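Local coordinates for protein response regulator FixJ (Bradyrhizobium japonicum, PDB 5XSO) that activates transcription of nifA and fixK in the oxygen-sensing FixL-FixJ system once FixL has activated it, at residues L172-Y177 with R182-Y187. Residues are numbered along the deposited sequence; the frame is centred on the assembly and turned at random. Where two conformers were deposited one is given.
Sequences LIAREY and RTIEVY
Of the CA atoms of 172-177 and 182-187, those of Ala174 and Ile184 lie nearest, 6.9 Å apart; the segments belong to helices 170-177 and 184-195, the two helices of the helix-turn-helix motif. Ile184 does the reaching. Its CG1 lies beside its own backbone N (chi1 -61°), and a second bend at chi2 -63° lets CD1 make the closest approach to the other helix, with CG1 behind it, 4.2 Å from Ala174 CB. Ile184 CD1 sits 3.8 Å from Ala174 N and, at the same distance of 3.8 Å, touches Ile173 CG2. Ile173 offers this short branch because CG2 is anti to its backbone N, and the two isoleucine side chains cross at a slant. Ala174 CB completes the seat, 4.1 Å from Ile184 CD1, a little farther than the backbone N of the same residue. Around this spot, Leu168 packs on Ile173 and Ile179 on Ile184, while Asn170 ND2 hydrogen-bonds to Glu185 OE1, tying the start of one helix to the other. No hydrogen bond joins the two segments, and all three touching residues are buried, so van der Waals fit and exclusion of water hold this small interface within the DNA-binding motif.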
loop_
_atom_site.group_PDB
_atom_site.type_symbol
_atom_site.label_atom_id
_atom_site.label_comp_id
_atom_site.label_asym_id
_atom_site.label_seq_id
_atom_site.Cartn_x
_atom_site.Cartn_y
_atom_site.Cartn_z
ATOM N N LEU A 172 -5.948 -32.791 -15.561
ATOM C CA LEU A 172 -5.506 -31.641 -16.329
ATOM C C LEU A 172 -4.408 -30.859 -15.615
ATOM O O LEU A 172 -3.559 -30.256 -16.307
ATOM C CB LEU A 172 -6.656 -30.688 -16.677
ATOM C CG LEU A 172 -7.674 -31.219 -17.718
ATOM C CD1 LEU A 172 -8.832 -30.268 -17.789
ATOM C CD2 LEU A 172 -6.986 -31.334 -19.078
ATOM N N ILE A 173 -4.409 -30.813 -14.278
ATOM C CA ILE A 173 -3.284 -30.173 -13.591
ATOM C C ILE A 173 -1.977 -30.895 -13.939
ATOM O O ILE A 173 -0.976 -30.268 -14.307
ATOM C CB ILE A 173 -3.522 -30.128 -12.068
ATOM C CG1 ILE A 173 -4.704 -29.182 -11.774
ATOM C CG2 ILE A 173 -2.210 -29.570 -11.352
ATOM C CD1 ILE A 173 -5.123 -29.145 -10.205
ATOM N N ALA A 174 -1.988 -32.224 -13.846
ATOM C CA ALA A 174 -0.833 -33.046 -14.218
ATOM C C ALA A 174 -0.377 -32.749 -15.637
ATOM O O ALA A 174 0.824 -32.547 -15.913
ATOM C CB ALA A 174 -1.218 -34.535 -14.061
ATOM N N ARG A 175 -1.323 -32.720 -16.572
ATOM C CA ARG A 175 -0.961 -32.521 -17.977
ATOM C C ARG A 175 -0.471 -31.100 -18.229
ATOM O O ARG A 175 0.477 -30.881 -19.004
ATOM C CB ARG A 175 -2.176 -32.842 -18.855
ATOM C CG ARG A 175 -1.941 -32.744 -20.354
ATOM C CD ARG A 175 -3.155 -33.338 -21.099
ATOM N NE ARG A 175 -4.171 -32.342 -21.437
ATOM C CZ ARG A 175 -5.221 -32.589 -22.222
ATOM N NH1 ARG A 175 -5.382 -33.795 -22.750
ATOM N NH2 ARG A 175 -6.085 -31.623 -22.500
ATOM N N GLU A 176 -1.115 -30.118 -17.609
ATOM C CA GLU A 176 -0.793 -28.725 -17.897
ATOM C C GLU A 176 0.600 -28.376 -17.414
ATOM O O GLU A 176 1.356 -27.671 -18.105
ATOM C CB GLU A 176 -1.807 -27.811 -17.209
ATOM C CG GLU A 176 -1.361 -26.357 -17.125
ATOM C CD GLU A 176 -1.909 -25.528 -18.279
ATOM O OE1 GLU A 176 -1.493 -24.359 -18.420
ATOM O OE2 GLU A 176 -2.760 -26.048 -19.037
ATOM N N TYR A 177 0.960 -28.840 -16.226
ATOM C CA TYR A 177 2.232 -28.451 -15.637
ATOM C C TYR A 177 3.303 -29.524 -15.750
ATOM O O TYR A 177 4.453 -29.267 -15.375
ATOM C CB TYR A 177 2.027 -28.083 -14.162
ATOM C CG TYR A 177 1.067 -26.904 -13.989
ATOM C CD1 TYR A 177 1.489 -25.588 -14.222
ATOM C CD2 TYR A 177 -0.246 -27.115 -13.567
ATOM C CE1 TYR A 177 0.584 -24.477 -14.056
ATOM C CE2 TYR A 177 -1.155 -26.038 -13.418
ATOM C CZ TYR A 177 -0.711 -24.722 -13.655
ATOM O OH TYR A 177 -1.627 -23.677 -13.492
ATOM N N ARG A 182 0.360 -39.215 -9.726
ATOM C CA ARG A 182 0.375 -39.704 -8.341
ATOM C C ARG A 182 0.819 -38.661 -7.341
ATOM O O ARG A 182 0.712 -38.911 -6.113
ATOM C CB ARG A 182 1.252 -40.978 -8.244
ATOM C CG ARG A 182 2.707 -40.669 -8.017
ATOM C CD ARG A 182 3.529 -41.955 -7.793
ATOM N NE ARG A 182 3.505 -42.828 -8.969
ATOM C CZ ARG A 182 4.291 -42.664 -10.037
ATOM N NH1 ARG A 182 5.156 -41.655 -10.089
ATOM N NH2 ARG A 182 4.205 -43.506 -11.055
ATOM N N THR A 183 1.266 -37.466 -7.778
ATOM C CA THR A 183 1.667 -36.453 -6.795
ATOM C C THR A 183 0.655 -35.331 -6.653
ATOM O O THR A 183 0.861 -34.454 -5.808
ATOM C CB THR A 183 3.065 -35.852 -7.121
ATOM O OG1 THR A 183 3.031 -35.201 -8.405
ATOM C CG2 THR A 183 4.151 -36.958 -7.163
ATOM N N ILE A 184 -0.424 -35.305 -7.458
ATOM C CA ILE A 184 -1.322 -34.145 -7.417
ATOM C C ILE A 184 -1.986 -34.015 -6.048
ATOM O O ILE A 184 -2.046 -32.909 -5.467
ATOM C CB ILE A 184 -2.361 -34.225 -8.545
ATOM C CG1 ILE A 184 -1.669 -34.239 -9.942
ATOM C CG2 ILE A 184 -3.422 -33.021 -8.379
ATOM C CD1 ILE A 184 -0.849 -32.963 -10.297
ATOM N N GLU A 185 -2.480 -35.119 -5.513
ATOM C CA GLU A 185 -3.129 -35.015 -4.202
ATOM C C GLU A 185 -2.120 -34.757 -3.103
ATOM O O GLU A 185 -2.489 -34.192 -2.069
ATOM C CB GLU A 185 -3.930 -36.280 -3.878
ATOM C CG GLU A 185 -5.176 -36.403 -4.734
ATOM C CD GLU A 185 -6.282 -35.446 -4.295
ATOM O OE1 GLU A 185 -7.034 -34.963 -5.145
ATOM O OE2 GLU A 185 -6.380 -35.178 -3.083
ATOM N N VAL A 186 -0.865 -35.191 -3.273
ATOM C CA VAL A 186 0.169 -34.849 -2.282
ATOM C C VAL A 186 0.367 -33.347 -2.236
ATOM O O VAL A 186 0.373 -32.734 -1.161
ATOM C CB VAL A 186 1.488 -35.574 -2.596
ATOM C CG1 VAL A 186 2.635 -35.116 -1.596
ATOM C CG2 VAL A 186 1.256 -37.107 -2.626
ATOM N N TYR A 187 0.519 -32.735 -3.413
ATOM C CA TYR A 187 0.689 -31.307 -3.451
ATOM C C TYR A 187 -0.566 -30.592 -2.982
ATOM O O TYR A 187 -0.447 -29.566 -2.292
ATOM C CB TYR A 187 1.069 -30.851 -4.872
ATOM C CG TYR A 187 2.480 -31.301 -5.275
ATOM C CD1 TYR A 187 3.563 -31.193 -4.386
ATOM C CD2 TYR A 187 2.709 -31.846 -6.540
ATOM C CE1 TYR A 187 4.909 -31.573 -4.793
ATOM C CE2 TYR A 187 3.982 -32.245 -6.955
ATOM C CZ TYR A 187 5.075 -32.104 -6.064
ATOM O OH TYR A 187 6.335 -32.472 -6.462
#